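Local coordinates for protein N-alpha-acetyltransferase 35, NatC auxiliary subunit (Saccharomyces cerevisiae, PDB 6YGA) that serves as the large auxiliary subunit of the NatC N-terminal acetyltransferase, which acetylates the N-terminal methionine of the L-A virus Gag protein, at residues B[408-413]-B[451-456]. Numbering follows the deposited sequence.
Sequences RYRQGF and SLKGFD. With EDO (1,2-ethanediol), chain X; EDO (1,2-ethanediol), chain C.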
loop_
_atom_site.group_PDB
_atom_site.type_symbol
_atom_site.label_atom_id
_atom_site.label_comp_id
_atom_site.label_asym_id
_atom_site.label_seq_id
_atom_site.Cartn_x
_atom_site.Cartn_y
_atom_site.Cartn_z
ATOM N N ARG B 408 0.356 -3.940 2.558
ATOM C CA ARG B 408 -0.877 -4.239 3.280
ATOM C C ARG B 408 -0.986 -5.722 3.608
ATOM O O ARG B 408 -1.646 -6.093 4.585
ATOM C CB ARG B 408 -2.091 -3.795 2.464
ATOM C CG ARG B 408 -2.217 -2.293 2.295
ATOM C CD ARG B 408 -2.648 -1.624 3.585
ATOM N NE ARG B 408 -2.870 -0.192 3.411
ATOM C CZ ARG B 408 -3.503 0.575 4.290
ATOM N NH1 ARG B 408 -3.985 0.045 5.407
ATOM N NH2 ARG B 408 -3.663 1.870 4.053
ATOM N N TYR B 409 -0.358 -6.580 2.801
ATOM C CA TYR B 409 -0.380 -8.011 3.076
ATOM C C TYR B 409 0.171 -8.305 4.466
ATOM O O TYR B 409 -0.446 -9.031 5.251
ATOM C CB TYR B 409 0.410 -8.755 1.997
ATOM C CG TYR B 409 0.565 -10.242 2.222
ATOM C CD1 TYR B 409 -0.535 -11.096 2.180
ATOM C CD2 TYR B 409 1.816 -10.797 2.453
ATOM C CE1 TYR B 409 -0.388 -12.460 2.377
ATOM C CE2 TYR B 409 1.974 -12.154 2.649
ATOM C CZ TYR B 409 0.873 -12.981 2.610
ATOM O OH TYR B 409 1.043 -14.333 2.806
ATOM N N ARG B 410 1.327 -7.724 4.796
ATOM C CA ARG B 410 1.890 -7.941 6.124
ATOM C C ARG B 410 1.051 -7.259 7.195
ATOM O O ARG B 410 0.896 -7.790 8.302
ATOM C CB ARG B 410 3.334 -7.448 6.179
ATOM C CG ARG B 410 3.985 -7.639 7.538
ATOM C CD ARG B 410 5.455 -7.273 7.522
ATOM N NE ARG B 410 6.119 -7.691 8.753
ATOM C CZ ARG B 410 6.242 -6.926 9.831
ATOM N NH1 ARG B 410 5.745 -5.694 9.835
ATOM N NH2 ARG B 410 6.860 -7.395 10.905
ATOM N N GLN B 411 0.490 -6.086 6.884
ATOM C CA GLN B 411 -0.307 -5.366 7.872
ATOM C C GLN B 411 -1.594 -6.107 8.209
ATOM O O GLN B 411 -2.113 -5.965 9.321
ATOM C CB GLN B 411 -0.613 -3.957 7.368
ATOM C CG GLN B 411 0.630 -3.097 7.215
ATOM C CD GLN B 411 0.411 -1.874 6.346
ATOM O OE1 GLN B 411 -0.692 -1.327 6.280
ATOM N NE2 GLN B 411 1.467 -1.439 5.670
ATOM N N GLY B 412 -2.119 -6.900 7.273
ATOM C CA GLY B 412 -3.327 -7.654 7.551
ATOM C C GLY B 412 -3.152 -8.677 8.656
ATOM O O GLY B 412 -4.119 -9.045 9.327
ATOM N N PHE B 413 -1.920 -9.144 8.869
ATOM C CA PHE B 413 -1.693 -10.151 9.897
ATOM C C PHE B 413 -1.733 -9.564 11.301
ATOM O O PHE B 413 -1.995 -10.303 12.256
ATOM C CB PHE B 413 -0.364 -10.867 9.654
ATOM C CG PHE B 413 -0.389 -11.807 8.480
ATOM C CD1 PHE B 413 -1.102 -12.995 8.538
ATOM C CD2 PHE B 413 0.302 -11.504 7.320
ATOM C CE1 PHE B 413 -1.125 -13.863 7.456
ATOM C CE2 PHE B 413 0.285 -12.365 6.238
ATOM C CZ PHE B 413 -0.428 -13.545 6.303
ATOM N N SER B 451 6.277 -12.632 10.330
ATOM C CA SER B 451 7.628 -12.261 10.745
ATOM C C SER B 451 8.593 -12.267 9.566
ATOM O O SER B 451 9.368 -11.322 9.381
ATOM C CB SER B 451 8.122 -13.205 11.839
ATOM O OG SER B 451 7.276 -13.174 12.975
ATOM N N LEU B 452 8.577 -13.340 8.767
ATOM C CA LEU B 452 9.488 -13.424 7.630
ATOM C C LEU B 452 9.173 -12.364 6.584
ATOM O O LEU B 452 10.076 -11.897 5.883
ATOM C CB LEU B 452 9.431 -14.821 7.009
ATOM C CG LEU B 452 9.886 -15.998 7.881
ATOM C CD1 LEU B 452 9.693 -17.322 7.155
ATOM C CD2 LEU B 452 11.336 -15.831 8.314
ATOM N N LYS B 453 7.904 -11.966 6.468
ATOM C CA LYS B 453 7.538 -10.955 5.484
ATOM C C LYS B 453 8.235 -9.627 5.761
ATOM O O LYS B 453 8.461 -8.840 4.834
ATOM C CB LYS B 453 6.014 -10.789 5.461
ATOM C CG LYS B 453 5.508 -9.733 4.503
ATOM C CD LYS B 453 5.681 -10.146 3.062
ATOM C CE LYS B 453 5.312 -8.999 2.142
ATOM N NZ LYS B 453 5.477 -9.367 0.713
ATOM N N GLY B 454 8.596 -9.373 7.023
ATOM C CA GLY B 454 9.317 -8.155 7.361
ATOM C C GLY B 454 10.666 -8.036 6.676
ATOM O O GLY B 454 11.121 -6.926 6.382
ATOM N N PHE B 455 11.320 -9.168 6.405
ATOM C CA PHE B 455 12.595 -9.126 5.693
ATOM C C PHE B 455 12.401 -8.731 4.235
ATOM O O PHE B 455 13.255 -8.052 3.653
ATOM C CB PHE B 455 13.308 -10.475 5.787
ATOM C CG PHE B 455 13.942 -10.732 7.121
ATOM C CD1 PHE B 455 15.110 -10.080 7.486
ATOM C CD2 PHE B 455 13.378 -11.633 8.009
ATOM C CE1 PHE B 455 15.698 -10.318 8.713
ATOM C CE2 PHE B 455 13.960 -11.873 9.234
ATOM C CZ PHE B 455 15.121 -11.213 9.589
ATOM N N ASP B 456 11.289 -9.152 3.626
ATOM C CA ASP B 456 11.027 -8.787 2.238
ATOM C C ASP B 456 10.777 -7.292 2.101
ATOM O O ASP B 456 11.119 -6.696 1.074
ATOM C CB ASP B 456 9.836 -9.586 1.703
ATOM C CG ASP B 456 9.533 -9.289 0.244
ATOM O OD1 ASP B 456 10.401 -9.549 -0.618
ATOM O OD2 ASP B 456 8.416 -8.812 -0.045
HETATM C C1 EDO X . -4.747 -3.541 6.863
HETATM O O1 EDO X . -4.106 -2.311 7.224
HETATM C C2 EDO X . -4.000 -4.180 5.699
HETATM O O2 EDO X . -4.643 -5.399 5.304
HETATM C C1 EDO C . 6.767 -5.347 14.363
HETATM O O1 EDO C . 7.897 -5.953 13.726
HETATM C C2 EDO C . 5.786 -4.835 13.314
HETATM O O2 EDO C . 6.390 -3.786 12.549
#
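Lys453 runs its aliphatic chain across Arg410 and on to the edge of Tyr409. Its CG sits against the root of Arg410, 3.6 Å from Arg410 CB. A turn at chi2 (70°) then carries the chain on to the tyrosine, where Lys453 CE comes within 3.9 Å of Tyr409 CD2 at the ring edge, close to the ring plane. Phe413 CE2 lies over one face of that ring, toward its rim, while the phenol hydroxyl is hydrogen-bonded to Glu449. The lysine ammonium bonds Thr406 and forms a salt bridge from NZ to Asp456 OD2 (3.1 Å). The two helices, 406-429 and 433-456, make an antiparallel helical hairpin within the TPR-like region of the subunit, and their local axes pass 9.9 Å apart at 156°. Arg410, extended from CG to NE, reaches across to the backbone of Gly454, with Arg410 NE 3.5 Å from Gly454 CA. That nitrogen donates to the carbonyl of Phe450, one turn earlier, and the guanidinium also makes a cation-pi contact with the Phe450 ring. Arg410 NH1 and NH2 hold a 1,2-ethanediol, probably from the crystallisation liquor, through weak hydrogen bonds, Arg410 NH2 lying 3.3 Å from the diol O1.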